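Local coordinates for protein N-acylglucosamine 2-epimerase (Marinomonas mediterranea, PDB 5X32) that catalyses the reversible isomerization of D-mannose to D-fructose and, less efficiently, acts on D-lyxose, but cannot use D-glucose, at residues Trp270-Ala282 with Ala320-Tyr333. Sequence-based numbering, arbitrary orientation.
Sequences WYLPKAKYLFDLA and AAWLLYKATKDETY
Phe-279 enters a hole on 320-333 made by Ala-320, Ala-321, Leu-324 and Tyr-333. Its CG lies anti to the backbone N (chi1 -175°), which carries the ring across to helix 320-328. Phe-279 CZ meets Ala-321 CB at 3.7 Å. Tyr-333 turns its ring edge toward the Phe-279 face in an offset edge-to-face pair, planes at 80°. Leu-324 returns the fit as a knob among Leu-272, Ala-275, Lys-276 and Phe-279. Cutting Phe-279 back to an alanine is likely to leave a gap beside Ala-320, Ala-321 and Leu-324, and the Tyr-333 ring without its aromatic mate.

The other end is looser and nearer solvent. There Leu-272 CD1 touches exposed Ala-327 CB at 3.6 Å, and Lys-276 CE reaches only the methyl CG2 of Thr-328, 4.0 Å away. Helix 249-265 backs Leu-272, and Gln-336 of helix 331-347 touches Phe-279. The contact thus ties helix 271-286 to the C-terminal half of helix 311-328 and the start of helix 331-347 in the (alpha/alpha)6 barrel of this family.

One polar bond crosses: Tyr-333 OH donates to Asp-280 OD1 at 2.8 Å, on the syn side, with carboxylate and ring nearly coplanar. The chemistry is thus mainly apolar, with this bond probably fixing how the tyrosine ring lies beside Phe-279.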
ATOM      1  N   TRP A 270     -10.694  14.753 -15.219  1.00 60.77           N
ATOM      2  CA  TRP A 270      -9.868  15.415 -14.201  1.00 59.58           C
ATOM      3  C   TRP A 270      -8.755  14.507 -13.632  1.00 61.87           C
ATOM      4  O   TRP A 270      -7.838  14.987 -12.953  1.00 54.38           O
ATOM      5  CB  TRP A 270     -10.735  15.928 -13.043  1.00 62.35           C
ATOM      6  CG  TRP A 270     -11.412  14.840 -12.233  1.00 63.38           C
ATOM      7  CD1 TRP A 270     -12.629  14.290 -12.477  1.00 64.20           C
ATOM      8  CD2 TRP A 270     -10.917  14.199 -11.041  1.00 66.52           C
ATOM      9  NE1 TRP A 270     -12.923  13.342 -11.528  1.00 69.62           N
ATOM     10  CE2 TRP A 270     -11.890  13.268 -10.634  1.00 67.50           C
ATOM     11  CE3 TRP A 270      -9.744  14.315 -10.289  1.00 67.44           C
ATOM     12  CZ2 TRP A 270     -11.732  12.460  -9.503  1.00 66.07           C
ATOM     13  CZ3 TRP A 270      -9.588  13.500  -9.166  1.00 63.65           C
ATOM     14  CH2 TRP A 270     -10.578  12.593  -8.787  1.00 62.22           C
ATOM     15  N   TYR A 271      -8.829  13.206 -13.921  1.00 64.16           N
ATOM     16  CA  TYR A 271      -7.872  12.240 -13.374  1.00 58.36           C
ATOM     17  C   TYR A 271      -6.421  12.620 -13.672  1.00 59.26           C
ATOM     18  O   TYR A 271      -5.615  12.812 -12.753  1.00 53.17           O
ATOM     19  CB  TYR A 271      -8.153  10.849 -13.921  1.00 55.32           C
ATOM     20  CG  TYR A 271      -9.284  10.143 -13.228  1.00 60.19           C
ATOM     21  CD1 TYR A 271      -9.871  10.681 -12.090  1.00 59.98           C
ATOM     22  CD2 TYR A 271      -9.775   8.930 -13.710  1.00 59.33           C
ATOM     23  CE1 TYR A 271     -10.910  10.025 -11.452  1.00 60.54           C
ATOM     24  CE2 TYR A 271     -10.807   8.273 -13.082  1.00 57.34           C
ATOM     25  CZ  TYR A 271     -11.376   8.826 -11.954  1.00 60.53           C
ATOM     26  OH  TYR A 271     -12.415   8.188 -11.319  1.00 65.10           O
ATOM     27  N   LEU A 272      -6.096  12.739 -14.959  1.00 58.44           N
ATOM     28  CA  LEU A 272      -4.720  13.001 -15.362  1.00 52.03           C
ATOM     29  C   LEU A 272      -4.204  14.366 -14.911  1.00 53.61           C
ATOM     30  O   LEU A 272      -3.091  14.441 -14.416  1.00 56.03           O
ATOM     31  CB  LEU A 272      -4.569  12.854 -16.874  1.00 50.92           C
ATOM     32  CG  LEU A 272      -3.143  13.033 -17.372  1.00 53.28           C
ATOM     33  CD1 LEU A 272      -2.251  11.994 -16.708  1.00 52.00           C
ATOM     34  CD2 LEU A 272      -3.099  12.860 -18.873  1.00 52.91           C
ATOM     35  N   PRO A 273      -4.987  15.455 -15.088  1.00 58.24           N
ATOM     36  CA  PRO A 273      -4.453  16.708 -14.542  1.00 52.97           C
ATOM     37  C   PRO A 273      -4.248  16.681 -13.020  1.00 51.56           C
ATOM     38  O   PRO A 273      -3.314  17.314 -12.518  1.00 53.40           O
ATOM     39  CB  PRO A 273      -5.516  17.743 -14.922  1.00 49.55           C
ATOM     40  CG  PRO A 273      -6.149  17.184 -16.124  1.00 50.16           C
ATOM     41  CD  PRO A 273      -6.145  15.700 -15.969  1.00 52.54           C
ATOM     42  N   LYS A 274      -5.116  15.992 -12.287  1.00 49.98           N
ATOM     43  CA  LYS A 274      -4.954  15.949 -10.839  1.00 50.94           C
ATOM     44  C   LYS A 274      -3.722  15.105 -10.457  1.00 55.03           C
ATOM     45  O   LYS A 274      -2.912  15.531  -9.620  1.00 52.00           O
ATOM     46  CB  LYS A 274      -6.222  15.436 -10.165  1.00 45.83           C
ATOM     47  CG  LYS A 274      -6.184  15.544  -8.648  1.00 48.28           C
ATOM     48  CD  LYS A 274      -6.067  17.007  -8.176  1.00 56.44           C
ATOM     49  CE  LYS A 274      -6.374  17.155  -6.674  1.00 54.05           C
ATOM     50  NZ  LYS A 274      -6.091  18.496  -6.061  1.00 53.37           N
ATOM     51  N   ALA A 275      -3.578  13.927 -11.067  1.00 46.96           N
ATOM     52  CA  ALA A 275      -2.386  13.096 -10.878  1.00 55.16           C
ATOM     53  C   ALA A 275      -1.117  13.910 -11.172  1.00 56.77           C
ATOM     54  O   ALA A 275      -0.125  13.886 -10.418  1.00 53.01           O
ATOM     55  CB  ALA A 275      -2.448  11.838 -11.770  1.00 52.86           C
ATOM     56  N   LYS A 276      -1.174  14.629 -12.286  1.00 52.23           N
ATOM     57  CA  LYS A 276      -0.063  15.422 -12.747  1.00 48.95           C
ATOM     58  C   LYS A 276       0.258  16.484 -11.689  1.00 47.64           C
ATOM     59  O   LYS A 276       1.414  16.669 -11.286  1.00 48.76           O
ATOM     60  CB  LYS A 276      -0.415  16.041 -14.100  1.00 42.97           C
ATOM     61  CG  LYS A 276       0.772  16.257 -14.969  1.00 57.05           C
ATOM     62  CD  LYS A 276       0.561  17.142 -16.199  1.00 60.49           C
ATOM     63  CE  LYS A 276      -0.310  16.535 -17.286  1.00 67.99           C
ATOM     64  NZ  LYS A 276      -0.060  17.311 -18.564  1.00 58.38           N
ATOM     65  N   TYR A 277      -0.790  17.098 -11.156  1.00 51.37           N
ATOM     66  CA  TYR A 277      -0.632  18.192 -10.193  1.00 55.85           C
ATOM     67  C   TYR A 277      -0.030  17.730  -8.857  1.00 55.10           C
ATOM     68  O   TYR A 277       0.993  18.272  -8.405  1.00 49.22           O
ATOM     69  CB  TYR A 277      -1.990  18.860  -9.955  1.00 44.27           C
ATOM     70  CG  TYR A 277      -1.975  19.948  -8.912  1.00 48.28           C
ATOM     71  CD1 TYR A 277      -2.439  19.716  -7.614  1.00 45.49           C
ATOM     72  CD2 TYR A 277      -1.511  21.215  -9.225  1.00 50.23           C
ATOM     73  CE1 TYR A 277      -2.429  20.728  -6.655  1.00 48.17           C
ATOM     74  CE2 TYR A 277      -1.497  22.229  -8.285  1.00 51.17           C
ATOM     75  CZ  TYR A 277      -1.957  21.988  -7.007  1.00 56.13           C
ATOM     76  OH  TYR A 277      -1.921  23.024  -6.100  1.00 55.61           O
ATOM     77  N   LEU A 278      -0.656  16.707  -8.262  1.00 54.47           N
ATOM     78  CA  LEU A 278      -0.205  16.101  -7.011  1.00 50.79           C
ATOM     79  C   LEU A 278       1.223  15.619  -7.129  1.00 53.71           C
ATOM     80  O   LEU A 278       2.045  15.904  -6.260  1.00 56.64           O
ATOM     81  CB  LEU A 278      -1.109  14.943  -6.597  1.00 51.54           C
ATOM     82  CG  LEU A 278      -2.502  15.365  -6.138  1.00 54.36           C
ATOM     83  CD1 LEU A 278      -3.374  14.152  -5.883  1.00 47.39           C
ATOM     84  CD2 LEU A 278      -2.387  16.213  -4.881  1.00 55.19           C
ATOM     85  N   PHE A 279       1.538  14.893  -8.195  1.00 49.99           N
ATOM     86  CA  PHE A 279       2.901  14.404  -8.305  1.00 50.53           C
ATOM     87  C   PHE A 279       3.899  15.555  -8.426  1.00 54.58           C
ATOM     88  O   PHE A 279       4.890  15.571  -7.696  1.00 55.58           O
ATOM     89  CB  PHE A 279       3.065  13.472  -9.501  1.00 53.69           C
ATOM     90  CG  PHE A 279       4.426  12.846  -9.588  1.00 54.86           C
ATOM     91  CD1 PHE A 279       4.654  11.577  -9.069  1.00 57.00           C
ATOM     92  CD2 PHE A 279       5.481  13.522 -10.196  1.00 52.20           C
ATOM     93  CE1 PHE A 279       5.920  10.996  -9.144  1.00 54.47           C
ATOM     94  CE2 PHE A 279       6.741  12.961 -10.261  1.00 52.80           C
ATOM     95  CZ  PHE A 279       6.963  11.693  -9.739  1.00 53.93           C
ATOM     96  N   ASP A 280       3.635  16.515  -9.317  1.00 54.68           N
ATOM     97  CA  ASP A 280       4.591  17.606  -9.536  1.00 56.12           C
ATOM     98  C   ASP A 280       4.856  18.337  -8.234  1.00 54.32           C
ATOM     99  O   ASP A 280       6.011  18.563  -7.853  1.00 52.50           O
ATOM    100  CB  ASP A 280       4.081  18.600 -10.582  1.00 56.30           C
ATOM    101  CG  ASP A 280       4.031  18.002 -11.978  1.00 63.10           C
ATOM    102  OD1 ASP A 280       4.730  16.982 -12.213  1.00 62.42           O
ATOM    103  OD2 ASP A 280       3.316  18.570 -12.842  1.00 62.71           O
ATOM    104  N   LEU A 281       3.769  18.679  -7.551  1.00 53.26           N
ATOM    105  CA  LEU A 281       3.844  19.395  -6.286  1.00 56.29           C
ATOM    106  C   LEU A 281       4.588  18.591  -5.207  1.00 54.90           C
ATOM    107  O   LEU A 281       5.497  19.124  -4.547  1.00 53.51           O
ATOM    108  CB  LEU A 281       2.437  19.764  -5.819  1.00 56.78           C
ATOM    109  CG  LEU A 281       2.297  21.119  -5.133  1.00 60.35           C
ATOM    110  CD1 LEU A 281       3.119  22.170  -5.847  1.00 54.00           C
ATOM    111  CD2 LEU A 281       0.852  21.516  -5.122  1.00 56.23           C
ATOM    112  N   ALA A 282       4.188  17.330  -5.011  1.00 51.77           N
ATOM    113  CA  ALA A 282       4.805  16.483  -3.983  1.00 55.37           C
ATOM    114  C   ALA A 282       6.289  16.300  -4.247  1.00 52.33           C
ATOM    115  O   ALA A 282       7.123  16.624  -3.403  1.00 51.55           O
ATOM    116  CB  ALA A 282       4.127  15.115  -3.910  1.00 53.73           C
ATOM    117  N   ALA A 320       3.986   5.981  -9.641  1.00 46.28           N
ATOM    118  CA  ALA A 320       3.216   7.120 -10.073  1.00 50.17           C
ATOM    119  C   ALA A 320       3.934   7.763 -11.255  1.00 56.92           C
ATOM    120  O   ALA A 320       3.301   8.094 -12.270  1.00 50.03           O
ATOM    121  CB  ALA A 320       3.029   8.102  -8.934  1.00 45.83           C
ATOM    122  N   ALA A 321       5.255   7.911 -11.128  1.00 49.31           N
ATOM    123  CA  ALA A 321       6.054   8.533 -12.182  1.00 51.04           C
ATOM    124  C   ALA A 321       5.946   7.757 -13.476  1.00 52.84           C
ATOM    125  O   ALA A 321       5.839   8.351 -14.550  1.00 51.53           O
ATOM    126  CB  ALA A 321       7.508   8.648 -11.768  1.00 52.38           C
ATOM    127  N   TRP A 322       6.003   6.425 -13.383  1.00 53.74           N
ATOM    128  CA  TRP A 322       5.957   5.632 -14.608  1.00 50.37           C
ATOM    129  C   TRP A 322       4.627   5.786 -15.299  1.00 51.48           C
ATOM    130  O   TRP A 322       4.569   5.917 -16.526  1.00 55.32           O
ATOM    131  CB  TRP A 322       6.216   4.153 -14.358  1.00 52.80           C
ATOM    132  CG  TRP A 322       6.322   3.408 -15.656  1.00 51.91           C
ATOM    133  CD1 TRP A 322       5.390   2.585 -16.207  1.00 54.96           C
ATOM    134  CD2 TRP A 322       7.406   3.472 -16.593  1.00 52.13           C
ATOM    135  NE1 TRP A 322       5.839   2.104 -17.416  1.00 59.44           N
ATOM    136  CE2 TRP A 322       7.073   2.637 -17.675  1.00 54.36           C
ATOM    137  CE3 TRP A 322       8.631   4.142 -16.612  1.00 52.83           C
ATOM    138  CZ2 TRP A 322       7.919   2.455 -18.763  1.00 55.63           C
ATOM    139  CZ3 TRP A 322       9.467   3.963 -17.693  1.00 55.49           C
ATOM    140  CH2 TRP A 322       9.109   3.127 -18.753  1.00 57.63           C
ATOM    141  N   LEU A 323       3.559   5.748 -14.512  1.00 51.73           N
ATOM    142  CA  LEU A 323       2.231   5.896 -15.081  1.00 57.78           C
ATOM    143  C   LEU A 323       2.093   7.264 -15.733  1.00 53.43           C
ATOM    144  O   LEU A 323       1.590   7.376 -16.838  1.00 52.91           O
ATOM    145  CB  LEU A 323       1.151   5.686 -14.008  1.00 57.87           C
ATOM    146  CG  LEU A 323       1.158   4.237 -13.500  1.00 53.00           C
ATOM    147  CD1 LEU A 323       0.147   3.997 -12.390  1.00 49.60           C
ATOM    148  CD2 LEU A 323       0.924   3.302 -14.661  1.00 51.41           C
ATOM    149  N   LEU A 324       2.618   8.282 -15.073  1.00 54.01           N
ATOM    150  CA  LEU A 324       2.554   9.644 -15.572  1.00 56.60           C
ATOM    151  C   LEU A 324       3.295   9.771 -16.890  1.00 56.57           C
ATOM    152  O   LEU A 324       2.872  10.492 -17.810  1.00 53.83           O
ATOM    153  CB  LEU A 324       3.157  10.580 -14.538  1.00 53.20           C
ATOM    154  CG  LEU A 324       2.145  10.993 -13.485  1.00 54.13           C
ATOM    155  CD1 LEU A 324       2.879  11.813 -12.475  1.00 51.90           C
ATOM    156  CD2 LEU A 324       1.016  11.807 -14.144  1.00 53.33           C
ATOM    157  N   TYR A 325       4.393   9.036 -16.994  1.00 54.19           N
ATOM    158  CA  TYR A 325       5.194   9.115 -18.191  1.00 52.47           C
ATOM    159  C   TYR A 325       4.460   8.396 -19.320  1.00 57.43           C
ATOM    160  O   TYR A 325       4.478   8.863 -20.464  1.00 55.81           O
ATOM    161  CB  TYR A 325       6.593   8.542 -17.962  1.00 55.52           C
ATOM    162  CG  TYR A 325       7.344   8.349 -19.250  1.00 59.04           C
ATOM    163  CD1 TYR A 325       7.682   9.435 -20.054  1.00 60.96           C
ATOM    164  CD2 TYR A 325       7.666   7.078 -19.694  1.00 53.60           C
ATOM    165  CE1 TYR A 325       8.346   9.256 -21.255  1.00 59.60           C
ATOM    166  CE2 TYR A 325       8.324   6.890 -20.883  1.00 59.90           C
ATOM    167  CZ  TYR A 325       8.664   7.976 -21.663  1.00 61.47           C
ATOM    168  OH  TYR A 325       9.322   7.772 -22.853  1.00 61.41           O
ATOM    169  N   LYS A 326       3.790   7.281 -19.016  1.00 54.79           N
ATOM    170  CA  LYS A 326       3.027   6.609 -20.068  1.00 58.46           C
ATOM    171  C   LYS A 326       1.853   7.477 -20.522  1.00 57.08           C
ATOM    172  O   LYS A 326       1.534   7.531 -21.708  1.00 60.64           O
ATOM    173  CB  LYS A 326       2.519   5.236 -19.628  1.00 52.09           C
ATOM    174  CG  LYS A 326       3.601   4.284 -19.183  1.00 62.15           C
ATOM    175  CD  LYS A 326       4.594   4.009 -20.307  1.00 65.00           C
ATOM    176  CE  LYS A 326       3.999   3.172 -21.423  1.00 64.80           C
ATOM    177  NZ  LYS A 326       5.010   2.968 -22.504  1.00 67.74           N
ATOM    178  N   ALA A 327       1.224   8.155 -19.570  1.00 54.06           N
ATOM    179  CA  ALA A 327       0.042   8.969 -19.834  1.00 48.81           C
ATOM    180  C   ALA A 327       0.336  10.235 -20.630  1.00 53.84           C
ATOM    181  O   ALA A 327      -0.479  10.667 -21.433  1.00 56.74           O
ATOM    182  CB  ALA A 327      -0.610   9.351 -18.525  1.00 43.35           C
ATOM    183  N   THR A 328       1.523  10.794 -20.457  1.00 51.49           N
ATOM    184  CA  THR A 328       1.778  12.119 -20.996  1.00 53.92           C
ATOM    185  C   THR A 328       2.893  12.139 -22.026  1.00 58.52           C
ATOM    186  O   THR A 328       2.929  13.030 -22.879  1.00 58.23           O
ATOM    187  CB  THR A 328       2.142  13.094 -19.868  1.00 52.42           C
ATOM    188  OG1 THR A 328       3.364  12.662 -19.253  1.00 56.85           O
ATOM    189  CG2 THR A 328       1.042  13.120 -18.815  1.00 49.93           C
ATOM    190  N   LYS A 329       3.789  11.151 -21.931  1.00 57.89           N
ATOM    191  CA  LYS A 329       5.020  11.063 -22.725  1.00 49.35           C
ATOM    192  C   LYS A 329       5.932  12.237 -22.428  1.00 44.53           C
ATOM    193  O   LYS A 329       6.922  12.465 -23.108  1.00 47.55           O
ATOM    194  CB  LYS A 329       4.725  10.962 -24.216  1.00 46.18           C
ATOM    195  CG  LYS A 329       3.827   9.787 -24.575  1.00 56.44           C
ATOM    196  CD  LYS A 329       4.476   8.423 -24.273  1.00 66.80           C
ATOM    197  CE  LYS A 329       3.547   7.259 -24.661  1.00 73.85           C
ATOM    198  NZ  LYS A 329       4.208   5.924 -24.592  1.00 76.87           N
ATOM    199  N   ASP A 330       5.596  12.979 -21.391  1.00 47.92           N
ATOM    200  CA  ASP A 330       6.493  13.991 -20.885  1.00 53.72           C
ATOM    201  C   ASP A 330       7.738  13.279 -20.349  1.00 52.84           C
ATOM    202  O   ASP A 330       7.634  12.490 -19.407  1.00 52.25           O
ATOM    203  CB  ASP A 330       5.794  14.821 -19.802  1.00 45.69           C
ATOM    204  CG  ASP A 330       6.659  15.951 -19.280  1.00 58.36           C
ATOM    205  OD1 ASP A 330       7.871  15.992 -19.595  1.00 54.71           O
ATOM    206  OD2 ASP A 330       6.130  16.788 -18.511  1.00 68.58           O
ATOM    207  N   GLU A 331       8.911  13.598 -20.899  1.00 51.92           N
ATOM    208  CA  GLU A 331      10.150  12.912 -20.507  1.00 58.49           C
ATOM    209  C   GLU A 331      10.629  13.325 -19.128  1.00 60.57           C
ATOM    210  O   GLU A 331      11.519  12.693 -18.547  1.00 62.63           O
ATOM    211  CB  GLU A 331      11.257  13.162 -21.522  1.00 56.09           C
ATOM    212  CG  GLU A 331      11.074  12.368 -22.789  1.00 61.91           C
ATOM    213  CD  GLU A 331      11.585  10.960 -22.645  1.00 71.82           C
ATOM    214  OE1 GLU A 331      12.561  10.770 -21.884  1.00 79.23           O
ATOM    215  OE2 GLU A 331      10.997  10.041 -23.265  1.00 73.06           O
ATOM    216  N   THR A 332      10.009  14.366 -18.594  1.00 56.41           N
ATOM    217  CA  THR A 332      10.241  14.759 -17.215  1.00 61.30           C
ATOM    218  C   THR A 332       9.967  13.597 -16.259  1.00 63.64           C
ATOM    219  O   THR A 332      10.770  13.308 -15.357  1.00 65.64           O
ATOM    220  CB  THR A 332       9.343  15.940 -16.840  1.00 55.67           C
ATOM    221  OG1 THR A 332       9.705  17.060 -17.650  1.00 68.00           O
ATOM    222  CG2 THR A 332       9.503  16.299 -15.376  1.00 58.67           C
ATOM    223  N   TYR A 333       8.836  12.925 -16.460  1.00 54.82           N
ATOM    224  CA  TYR A 333       8.444  11.880 -15.538  1.00 55.94           C
ATOM    225  C   TYR A 333       9.360  10.674 -15.712  1.00 59.98           C
ATOM    226  O   TYR A 333       9.748  10.052 -14.733  1.00 61.27           O
ATOM    227  CB  TYR A 333       6.975  11.500 -15.744  1.00 51.49           C
ATOM    228  CG  TYR A 333       6.062  12.656 -15.443  1.00 62.93           C
ATOM    229  CD1 TYR A 333       6.075  13.248 -14.188  1.00 61.20           C
ATOM    230  CD2 TYR A 333       5.223  13.200 -16.422  1.00 60.85           C
ATOM    231  CE1 TYR A 333       5.262  14.320 -13.901  1.00 60.88           C
ATOM    232  CE2 TYR A 333       4.401  14.279 -16.139  1.00 53.38           C
ATOM    233  CZ  TYR A 333       4.429  14.832 -14.873  1.00 59.37           C
ATOM    234  OH  TYR A 333       3.640  15.909 -14.545  1.00 55.30           O
TER